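Long-range contacts in CHAD domain protein (Streptomyces chartreusis, PDB 6RN5), which binds polyphosphate and metal ions such as copper through an all-helical CHAD fold, its wider cellular role remaining unknown: residues A[26-31]-A[67-72]; A[77-82]-A[226-231]; A[237-242]-A[282-287]. All blocks are in the same frame, centred on the assembly; numbering follows the deposited sequence.

Interaction 1: residues A[26-31]-A[67-72]; sequences GYLRAQ and RRISAT. With SO4 (sulfate ion), chain G; SO4 (sulfate ion), chain I.
Leu28 and Ile69 mark the nearest passage of the backbones, their CA atoms 6.4 Å apart, where helices 21-42 and 56-75 pack in nearly antiparallel fashion. The axes of segments 26-31 and 67-72 approach to 9.8 Å, with 153° between their N-to-C directions. No hydrogen bond joins the segments; side chains fill the gap. Thr72 is wedged between two residues of the facing helix. Its CG2 meets CD2 of Leu28 tip to tip at 3.4 Å, tighter than usual for two carbons, while its OG1 lies in the plane of the Tyr27 ring, 3.4 Å from CE2 at the edge. That hydroxyl donates to Arg68 O of its own helix, a bond that helps hold the threonine in this rotation; the same oxygen also accepts from Thr72 N. Tyr27 has CG anti to its backbone N (chi1 -177°), a setting that carries the ring out toward segment 67-72 and its OH to 3.4 Å from CG of Arg68. The two side chains cross almost perpendicularly, the planes of ring and guanidinium 51° apart. Gln31 sets its CG over one ring face, toward the rim, and lays OE1 against the aliphatic part of Arg68, 3.2 Å from CD; its CB packs on CG1 of Ile69. The extended Arg68 places NH1 2.9 Å from O1 of the sulfate of chain G, at the edge and in the guanidinium plane, and NH2 3.0 Å from O2. Arg67 links this sulfate to that of chain I. Glu292 accepts from the Tyr27 hydroxyl and forms a salt bridge with Arg68 NH2. The contact thus sheathes the arginine shaft and presents its charged end, shared with Glu292, to a sulfate probably from the crystallisation liquor, consistent with a site that could accept phosphate groups.

Interaction 2: residues A[77-82]-A[226-231]; sequences QSLLDT and ADLRPL
Leu79 meets Ala226, Leu228 and Leu231 in a contact without flat groups; the planar pair of segment 226-231 lies behind it. There, Asp227 OD2 sits 3.0 Å above one face of the Arg229 guanidinium, displaced toward its rim, and OD1 forms a salt bridge with Arg229 NE at 2.7 Å, though as a hydrogen bond this is weak. OD1 also accepts from Arg229 N at 3.1 Å, approached from above the carboxylate plane, 63° out of it. This capping bond joins the aspartate to the turn leading into helix 229-244. Across the contact Leu79 divides its branches: CD1 reaches CD2 of Leu228 at 3.6 Å, CD2 rests on CB of Ala226 at 3.9 Å, and CG lies 3.8 Å from CD1 of Leu231, whose side chain runs obliquely to it. Ser78, with chi1 52° placing OG between backbone N and carbonyl carbon, brings that oxygen to 3.6 Å from CD1 of Leu231 at the more exposed margin. The seam therefore joins the 3-10 turn between helices 56-75 and 82-120 to the entrance of helix 229-244. Helix 21-42 packs against it, Leu24 touching both Leu79 and Leu228, and Asp81, at the N-cap, receives Trp84 N as helix 82-120 begins.

Interaction 3: residues A[237-242]-A[282-287]; sequences DRLTDA and LLLRLH. With SO4 (sulfate ion), chain F.
Leu239 and Leu283 bring helices 229-244 and 274-295 close together, with CA atoms 5.2 Å apart and local axes 8.7 Å apart at closest approach. The segments run nearly antiparallel, at 151°. On the tight side Leu239 makes most of the contact: with CG opposite the backbone N, chi1 167° brings its methyl groups against the facing helix, setting CD1 3.7 Å from Leu284 N. Its CD2 lies 3.7 Å from CD1 of Leu284, the two leucines side by side and pointing the same way. The same methyl comes within 3.8 Å of CD2 of His287, whose side chain crosses that of Leu239 at about a right angle. Ala242 adds the closest carbon pair, its CB only 3.4 Å from CD1 of Leu283, tighter than usual van der Waals contact. Around Arg238, a residue exposed to solvent, the side-chain contact is loose, with CB 4.2 Å from CD2 of Leu283, although the Arg238 carbonyl oxygen lies nearer to CD1 of the same leucine. On helix 274-295 Arg285 points away from the interface and takes no part in the packing; its NH1 makes a weak hydrogen bond of 3.3 Å to O2 of the sulfate of chain F, NH2 adds another weak one to O3, and Arg281 also binds this anion. The apolar seam continues into the rest of the bundle: Leu307, Ala310 and Leu314 of helix 305-331 pack on Leu284, Trp366 of helix 338-366 touches Leu239, and on helix 56-75 His74 touches Leu286.

The contacts are in series along the chain yet adjoin in space. Interactions 1 and 2, with centres about 13 Å apart, touch where Leu28 CD1 meets Leu80 CD2 at 4.0 Å. Interaction 3 adjoins interaction 1 through helices 56-75 and 274-295: Ala71 CB lies 3.6 Å from Leu286 CD2, and Arg67 CD lies 3.5 Å from Arg285 CZ. Arg67 binds two sulfates and Arg285 holds another only weakly; these ions, probably from the crystallisation liquor, suggest a basic region that could receive polyphosphate. Interactions 2 and 3 share helix 229-244 but do not touch, their nearest atoms about 5 Å apart. All three lie away from the copper and carbonate sites.

Interaction 1: residues A[26-31]-A[67-72]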
loop_
_atom_site.group_PDB
_atom_site.type_symbol
_atom_site.label_atom_id
_atom_site.label_comp_id
_atom_site.label_asym_id
_atom_site.label_seq_id
_atom_site.Cartn_x
_atom_site.Cartn_y
_atom_site.Cartn_z
ATOM N N GLY A 26 -27.723 -25.893 31.455
ATOM C CA GLY A 26 -27.094 -27.048 30.765
ATOM C C GLY A 26 -25.856 -26.568 30.018
ATOM O O GLY A 26 -24.819 -27.219 30.052
ATOM N N TYR A 27 -25.946 -25.412 29.364
ATOM C CA TYR A 27 -24.816 -24.880 28.602
ATOM C C TYR A 27 -23.655 -24.505 29.520
ATOM O O TYR A 27 -22.499 -24.906 29.240
ATOM C CB TYR A 27 -25.238 -23.696 27.745
ATOM C CG TYR A 27 -24.153 -23.135 26.865
ATOM C CD1 TYR A 27 -23.665 -23.850 25.756
ATOM C CD2 TYR A 27 -23.577 -21.887 27.157
ATOM C CE1 TYR A 27 -22.639 -23.308 24.956
ATOM C CE2 TYR A 27 -22.557 -21.351 26.374
ATOM C CZ TYR A 27 -22.097 -22.060 25.279
ATOM O OH TYR A 27 -21.113 -21.484 24.505
ATOM N N LEU A 28 -23.958 -23.796 30.625
ATOM C CA LEU A 28 -22.959 -23.443 31.609
ATOM C C LEU A 28 -22.274 -24.673 32.233
ATOM O O LEU A 28 -21.047 -24.703 32.331
ATOM C CB LEU A 28 -23.530 -22.525 32.713
ATOM C CG LEU A 28 -23.809 -21.083 32.252
ATOM C CD1 LEU A 28 -24.633 -20.307 33.266
ATOM C CD2 LEU A 28 -22.503 -20.343 31.952
ATOM N N ARG A 29 -23.055 -25.659 32.669
ATOM C CA ARG A 29 -22.495 -26.913 33.210
ATOM C C ARG A 29 -21.538 -27.617 32.220
ATOM O O ARG A 29 -20.458 -28.055 32.602
ATOM C CB ARG A 29 -23.608 -27.872 33.708
ATOM C CG ARG A 29 -24.242 -27.436 35.041
ATOM C CD ARG A 29 -25.136 -28.498 35.720
ATOM N NE ARG A 29 -26.190 -28.874 34.783
ATOM C CZ ARG A 29 -27.444 -28.390 34.762
ATOM N NH1 ARG A 29 -28.284 -28.804 33.802
ATOM N NH2 ARG A 29 -27.883 -27.534 35.705
ATOM N N ALA A 30 -21.937 -27.680 30.953
ATOM C CA ALA A 30 -21.143 -28.279 29.898
ATOM C C ALA A 30 -19.816 -27.561 29.676
ATOM O O ALA A 30 -18.777 -28.211 29.572
ATOM C CB ALA A 30 -21.924 -28.270 28.593
ATOM N N GLN A 31 -19.853 -26.233 29.581
ATOM C CA GLN A 31 -18.620 -25.440 29.455
ATOM C C GLN A 31 -17.704 -25.546 30.668
ATOM O O GLN A 31 -16.501 -25.733 30.509
ATOM C CB GLN A 31 -18.946 -23.977 29.154
ATOM C CG GLN A 31 -19.579 -23.833 27.779
ATOM C CD GLN A 31 -18.679 -24.355 26.668
ATOM O OE1 GLN A 31 -17.487 -24.034 26.620
ATOM N NE2 GLN A 31 -19.241 -25.133 25.762
ATOM N N ARG A 67 -13.919 -18.208 27.908
ATOM C CA ARG A 67 -14.527 -17.129 27.147
ATOM C C ARG A 67 -16.030 -17.351 26.971
ATOM O O ARG A 67 -16.826 -16.410 26.944
ATOM C CB ARG A 67 -13.957 -17.101 25.727
ATOM C CG ARG A 67 -12.593 -16.515 25.582
ATOM C CD ARG A 67 -12.395 -16.148 24.116
ATOM N NE ARG A 67 -12.559 -17.251 23.158
ATOM C CZ ARG A 67 -11.541 -17.797 22.482
ATOM N NH1 ARG A 67 -11.744 -18.744 21.596
ATOM N NH2 ARG A 67 -10.287 -17.390 22.695
ATOM N N ARG A 68 -16.416 -18.601 26.740
ATOM C CA ARG A 68 -17.856 -18.867 26.659
ATOM C C ARG A 68 -18.606 -18.636 27.964
ATOM O O ARG A 68 -19.757 -18.233 27.940
ATOM C CB ARG A 68 -18.155 -20.261 26.151
ATOM C CG ARG A 68 -17.887 -20.394 24.693
ATOM C CD ARG A 68 -17.710 -21.855 24.255
ATOM N NE ARG A 68 -17.860 -21.913 22.822
ATOM C CZ ARG A 68 -16.910 -21.631 21.948
ATOM N NH1 ARG A 68 -15.702 -21.276 22.339
ATOM N NH2 ARG A 68 -17.168 -21.717 20.650
ATOM N N ILE A 69 -17.990 -18.965 29.085
ATOM C CA ILE A 69 -18.661 -18.820 30.355
ATOM C C ILE A 69 -18.796 -17.315 30.644
ATOM O O ILE A 69 -19.868 -16.823 31.031
ATOM C CB ILE A 69 -17.862 -19.540 31.434
ATOM C CG1 ILE A 69 -17.909 -21.043 31.178
ATOM C CG2 ILE A 69 -18.403 -19.241 32.798
ATOM C CD1 ILE A 69 -16.994 -21.861 32.087
ATOM N N SER A 70 -17.715 -16.591 30.385
ATOM C CA SER A 70 -17.668 -15.193 30.647
ATOM C C SER A 70 -18.722 -14.474 29.790
ATOM O O SER A 70 -19.475 -13.619 30.286
ATOM C CB SER A 70 -16.238 -14.682 30.413
ATOM O OG SER A 70 -16.113 -13.403 30.955
ATOM N N ALA A 71 -18.820 -14.860 28.526
ATOM C CA ALA A 71 -19.845 -14.306 27.636
ATOM C C ALA A 71 -21.264 -14.569 28.132
ATOM O O ALA A 71 -22.131 -13.685 28.130
ATOM C CB ALA A 71 -19.691 -14.864 26.221
ATOM N N THR A 72 -21.497 -15.800 28.532
ATOM C CA THR A 72 -22.801 -16.247 28.975
ATOM C C THR A 72 -23.246 -15.454 30.205
ATOM O O THR A 72 -24.402 -15.043 30.300
ATOM C CB THR A 72 -22.751 -17.733 29.261
ATOM O OG1 THR A 72 -22.434 -18.414 28.041
ATOM C CG2 THR A 72 -24.074 -18.250 29.747
HETATM S S SO4 G . -14.332 -19.777 19.011
HETATM O O1 SO4 G . -13.900 -20.164 20.339
HETATM O O2 SO4 G . -15.232 -20.849 18.523
HETATM O O3 SO4 G . -13.194 -19.643 18.095
HETATM O O4 SO4 G . -14.973 -18.442 19.116
HETATM S S SO4 I . -7.958 -18.838 20.164
HETATM O O1 SO4 I . -7.901 -18.464 21.585
HETATM O O2 SO4 I . -9.200 -19.653 19.923
HETATM O O3 SO4 I . -6.834 -19.706 19.811
HETATM O O4 SO4 I . -8.008 -17.650 19.334
#

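Interaction 2: residues A[77-82]-A[226-231]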
loop_
_atom_site.group_PDB
_atom_site.type_symbol
_atom_site.label_atom_id
_atom_site.label_comp_id
_atom_site.label_asym_id
_atom_site.label_seq_id
_atom_site.Cartn_x
_atom_site.Cartn_y
_atom_site.Cartn_z
ATOM N N GLN A 77 -26.977 -12.356 32.186
ATOM C CA GLN A 77 -26.737 -11.933 33.540
ATOM C C GLN A 77 -28.036 -11.784 34.285
ATOM O O GLN A 77 -28.075 -12.067 35.460
ATOM C CB GLN A 77 -25.995 -10.593 33.614
ATOM C CG GLN A 77 -25.562 -10.276 35.045
ATOM C CD GLN A 77 -24.512 -9.186 35.145
ATOM O OE1 GLN A 77 -24.804 -8.113 35.650
ATOM N NE2 GLN A 77 -23.273 -9.460 34.663
ATOM N N SER A 78 -29.100 -11.367 33.605
ATOM C CA SER A 78 -30.370 -11.136 34.316
ATOM C C SER A 78 -30.964 -12.424 34.852
ATOM O O SER A 78 -31.771 -12.368 35.742
ATOM C CB SER A 78 -31.391 -10.428 33.410
ATOM O OG SER A 78 -31.533 -11.112 32.190
ATOM N N LEU A 79 -30.592 -13.587 34.309
ATOM C CA LEU A 79 -31.116 -14.863 34.825
ATOM C C LEU A 79 -30.251 -15.523 35.911
ATOM O O LEU A 79 -30.564 -16.607 36.336
ATOM C CB LEU A 79 -31.359 -15.848 33.669
ATOM C CG LEU A 79 -32.410 -15.312 32.682
ATOM C CD1 LEU A 79 -32.727 -16.391 31.694
ATOM C CD2 LEU A 79 -33.689 -14.889 33.385
ATOM N N LEU A 80 -29.211 -14.840 36.391
ATOM C CA LEU A 80 -28.193 -15.435 37.259
ATOM C C LEU A 80 -27.944 -14.484 38.432
ATOM O O LEU A 80 -28.166 -13.321 38.319
ATOM C CB LEU A 80 -26.899 -15.643 36.457
ATOM C CG LEU A 80 -26.984 -16.555 35.222
ATOM C CD1 LEU A 80 -25.884 -16.334 34.178
ATOM C CD2 LEU A 80 -26.927 -17.996 35.650
ATOM N N ASP A 81 -27.477 -14.990 39.554
ATOM C CA ASP A 81 -27.070 -14.139 40.690
ATOM C C ASP A 81 -26.059 -13.077 40.293
ATOM O O ASP A 81 -24.971 -13.394 39.779
ATOM C CB ASP A 81 -26.484 -15.024 41.770
ATOM C CG ASP A 81 -26.076 -14.258 43.002
ATOM O OD1 ASP A 81 -25.083 -13.493 43.006
ATOM O OD2 ASP A 81 -26.741 -14.473 44.000
ATOM N N THR A 82 -26.400 -11.814 40.555
ATOM C CA THR A 82 -25.619 -10.717 40.056
ATOM C C THR A 82 -24.198 -10.694 40.628
ATOM O O THR A 82 -23.236 -10.558 39.850
ATOM C CB THR A 82 -26.340 -9.378 40.290
ATOM O OG1 THR A 82 -27.481 -9.341 39.455
ATOM C CG2 THR A 82 -25.493 -8.202 39.886
ATOM N N ALA A 226 -38.097 -18.753 32.318
ATOM C CA ALA A 226 -37.880 -17.607 31.400
ATOM C C ALA A 226 -37.356 -18.033 30.023
ATOM O O ALA A 226 -36.568 -18.965 29.916
ATOM C CB ALA A 226 -36.954 -16.574 32.021
ATOM N N ASP A 227 -37.836 -17.351 28.983
ATOM C CA ASP A 227 -37.480 -17.639 27.595
ATOM C C ASP A 227 -36.094 -17.001 27.390
ATOM O O ASP A 227 -35.916 -15.844 27.717
ATOM C CB ASP A 227 -38.552 -17.012 26.677
ATOM C CG ASP A 227 -38.340 -17.301 25.168
ATOM O OD1 ASP A 227 -37.370 -17.985 24.694
ATOM O OD2 ASP A 227 -39.201 -16.799 24.422
ATOM N N LEU A 228 -35.108 -17.764 26.908
ATOM C CA LEU A 228 -33.775 -17.193 26.601
ATOM C C LEU A 228 -33.724 -16.337 25.340
ATOM O O LEU A 228 -32.811 -15.531 25.189
ATOM C CB LEU A 228 -32.748 -18.289 26.386
ATOM C CG LEU A 228 -32.452 -19.258 27.498
ATOM C CD1 LEU A 228 -31.221 -20.081 27.080
ATOM C CD2 LEU A 228 -32.243 -18.505 28.819
ATOM N N ARG A 229 -34.679 -16.472 24.442
ATOM C CA ARG A 229 -34.563 -15.788 23.156
ATOM C C ARG A 229 -34.517 -14.277 23.166
ATOM O O ARG A 229 -33.769 -13.704 22.420
ATOM C CB ARG A 229 -35.610 -16.279 22.187
ATOM C CG ARG A 229 -35.333 -17.733 21.797
ATOM C CD ARG A 229 -36.543 -18.357 21.122
ATOM N NE ARG A 229 -37.469 -18.872 22.127
ATOM C CZ ARG A 229 -38.770 -19.084 21.944
ATOM N NH1 ARG A 229 -39.511 -19.573 22.939
ATOM N NH2 ARG A 229 -39.343 -18.802 20.784
ATOM N N PRO A 230 -35.296 -13.626 24.021
ATOM C CA PRO A 230 -35.223 -12.175 24.088
ATOM C C PRO A 230 -33.835 -11.678 24.515
ATOM O O PRO A 230 -33.370 -10.638 24.039
ATOM C CB PRO A 230 -36.276 -11.821 25.153
ATOM C CG PRO A 230 -37.177 -13.000 25.182
ATOM C CD PRO A 230 -36.270 -14.173 24.953
ATOM N N LEU A 231 -33.176 -12.430 25.390
ATOM C CA LEU A 231 -31.794 -12.090 25.793
ATOM C C LEU A 231 -30.776 -12.233 24.673
ATOM O O LEU A 231 -29.936 -11.382 24.518
ATOM C CB LEU A 231 -31.361 -12.906 27.006
ATOM C CG LEU A 231 -32.277 -12.658 28.208
ATOM C CD1 LEU A 231 -31.886 -13.473 29.430
ATOM C CD2 LEU A 231 -32.284 -11.161 28.532
#

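Interaction 3: residues A[237-242]-A[282-287]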
loop_
_atom_site.group_PDB
_atom_site.type_symbol
_atom_site.label_atom_id
_atom_site.label_comp_id
_atom_site.label_asym_id
_atom_site.label_seq_id
_atom_site.Cartn_x
_atom_site.Cartn_y
_atom_site.Cartn_z
ATOM N N ASP A 237 -28.987 -7.394 18.789
ATOM C CA ASP A 237 -29.199 -5.963 18.583
ATOM C C ASP A 237 -27.992 -5.149 18.910
ATOM O O ASP A 237 -27.635 -4.219 18.151
ATOM C CB ASP A 237 -30.361 -5.422 19.392
ATOM C CG ASP A 237 -31.704 -6.014 18.959
ATOM O OD1 ASP A 237 -31.856 -6.642 17.868
ATOM O OD2 ASP A 237 -32.610 -5.888 19.780
ATOM N N ARG A 238 -27.358 -5.434 20.042
ATOM C CA ARG A 238 -26.133 -4.650 20.377
ATOM C C ARG A 238 -25.076 -4.728 19.255
ATOM O O ARG A 238 -24.468 -3.703 18.867
ATOM C CB ARG A 238 -25.581 -5.074 21.719
ATOM C CG ARG A 238 -26.439 -4.627 22.849
ATOM C CD ARG A 238 -25.821 -5.011 24.164
ATOM N NE ARG A 238 -25.779 -6.436 24.485
ATOM C CZ ARG A 238 -26.726 -7.101 25.178
ATOM N NH1 ARG A 238 -27.868 -6.502 25.527
ATOM N NH2 ARG A 238 -26.558 -8.381 25.511
ATOM N N LEU A 239 -24.932 -5.918 18.662
ATOM C CA LEU A 239 -24.008 -6.112 17.535
ATOM C C LEU A 239 -24.462 -5.286 16.282
ATOM O O LEU A 239 -23.720 -4.488 15.714
ATOM C CB LEU A 239 -23.960 -7.617 17.201
ATOM C CG LEU A 239 -23.283 -7.982 15.865
ATOM C CD1 LEU A 239 -21.826 -7.477 15.904
ATOM C CD2 LEU A 239 -23.321 -9.485 15.580
ATOM N N THR A 240 -25.696 -5.509 15.852
ATOM C CA THR A 240 -26.215 -4.885 14.643
ATOM C C THR A 240 -26.249 -3.342 14.784
ATOM O O THR A 240 -25.972 -2.637 13.820
ATOM C CB THR A 240 -27.605 -5.452 14.282
ATOM O OG1 THR A 240 -28.512 -5.209 15.353
ATOM C CG2 THR A 240 -27.559 -6.972 14.070
ATOM N N ASP A 241 -26.559 -2.813 15.969
ATOM C CA ASP A 241 -26.519 -1.360 16.151
ATOM C C ASP A 241 -25.084 -0.834 16.051
ATOM O O ASP A 241 -24.863 0.239 15.491
ATOM C CB ASP A 241 -27.067 -0.953 17.498
ATOM C CG ASP A 241 -28.538 -1.288 17.652
ATOM O OD1 ASP A 241 -29.249 -1.569 16.653
ATOM O OD2 ASP A 241 -28.968 -1.353 18.801
ATOM N N ALA A 242 -24.124 -1.581 16.599
ATOM C CA ALA A 242 -22.722 -1.174 16.498
ATOM C C ALA A 242 -22.206 -1.218 15.076
ATOM O O ALA A 242 -21.489 -0.313 14.641
ATOM C CB ALA A 242 -21.831 -2.006 17.426
ATOM N N LEU A 282 -15.758 -8.014 19.446
ATOM C CA LEU A 282 -16.252 -8.606 20.705
ATOM C C LEU A 282 -17.767 -8.837 20.722
ATOM O O LEU A 282 -18.204 -9.847 21.257
ATOM C CB LEU A 282 -15.838 -7.789 21.934
ATOM C CG LEU A 282 -14.333 -7.624 22.130
ATOM C CD1 LEU A 282 -14.061 -6.618 23.233
ATOM C CD2 LEU A 282 -13.618 -8.932 22.433
ATOM N N LEU A 283 -18.546 -7.905 20.146
ATOM C CA LEU A 283 -19.999 -8.016 20.179
ATOM C C LEU A 283 -20.407 -9.234 19.304
ATOM O O LEU A 283 -21.365 -9.939 19.583
ATOM C CB LEU A 283 -20.670 -6.735 19.682
ATOM C CG LEU A 283 -20.589 -5.517 20.617
ATOM C CD1 LEU A 283 -20.918 -4.206 19.912
ATOM C CD2 LEU A 283 -21.469 -5.656 21.850
ATOM N N LEU A 284 -19.676 -9.452 18.246
ATOM C CA LEU A 284 -19.996 -10.561 17.347
ATOM C C LEU A 284 -19.771 -11.886 18.064
ATOM O O LEU A 284 -20.579 -12.804 17.999
ATOM C CB LEU A 284 -19.208 -10.443 16.047
ATOM C CG LEU A 284 -19.282 -11.704 15.181
ATOM C CD1 LEU A 284 -20.709 -11.986 14.805
ATOM C CD2 LEU A 284 -18.455 -11.497 13.930
ATOM N N ARG A 285 -18.692 -11.947 18.813
ATOM C CA ARG A 285 -18.413 -13.122 19.610
ATOM C C ARG A 285 -19.457 -13.391 20.692
ATOM O O ARG A 285 -19.900 -14.536 20.872
ATOM C CB ARG A 285 -17.014 -13.048 20.192
ATOM C CG ARG A 285 -16.469 -14.453 20.317
ATOM C CD ARG A 285 -14.994 -14.505 20.524
ATOM N NE ARG A 285 -14.585 -13.709 21.670
ATOM C CZ ARG A 285 -13.306 -13.474 21.981
ATOM N NH1 ARG A 285 -12.334 -14.026 21.257
ATOM N NH2 ARG A 285 -12.999 -12.706 23.021
ATOM N N LEU A 286 -19.901 -12.318 21.367
ATOM C CA LEU A 286 -20.990 -12.412 22.332
ATOM C C LEU A 286 -22.217 -13.017 21.694
ATOM O O LEU A 286 -22.861 -13.872 22.293
ATOM C CB LEU A 286 -21.294 -11.030 22.953
ATOM C CG LEU A 286 -20.182 -10.579 23.922
ATOM C CD1 LEU A 286 -20.316 -9.117 24.439
ATOM C CD2 LEU A 286 -20.167 -11.522 25.102
ATOM N N HIS A 287 -22.530 -12.562 20.484
ATOM C CA HIS A 287 -23.692 -13.043 19.723
ATOM C C HIS A 287 -23.505 -14.536 19.346
ATOM O O HIS A 287 -24.388 -15.316 19.475
ATOM C CB HIS A 287 -23.890 -12.132 18.464
ATOM C CG HIS A 287 -24.884 -12.645 17.475
ATOM N ND1 HIS A 287 -26.204 -12.893 17.796
ATOM C CD2 HIS A 287 -24.761 -12.921 16.152
ATOM C CE1 HIS A 287 -26.844 -13.306 16.716
ATOM N NE2 HIS A 287 -25.992 -13.329 15.703
HETATM S S SO4 F . -8.954 -12.994 22.435
HETATM O O1 SO4 F . -9.441 -13.719 23.647
HETATM O O2 SO4 F . -9.038 -13.885 21.271
HETATM O O3 SO4 F . -9.761 -11.739 22.159
HETATM O O4 SO4 F . -7.520 -12.709 22.669
#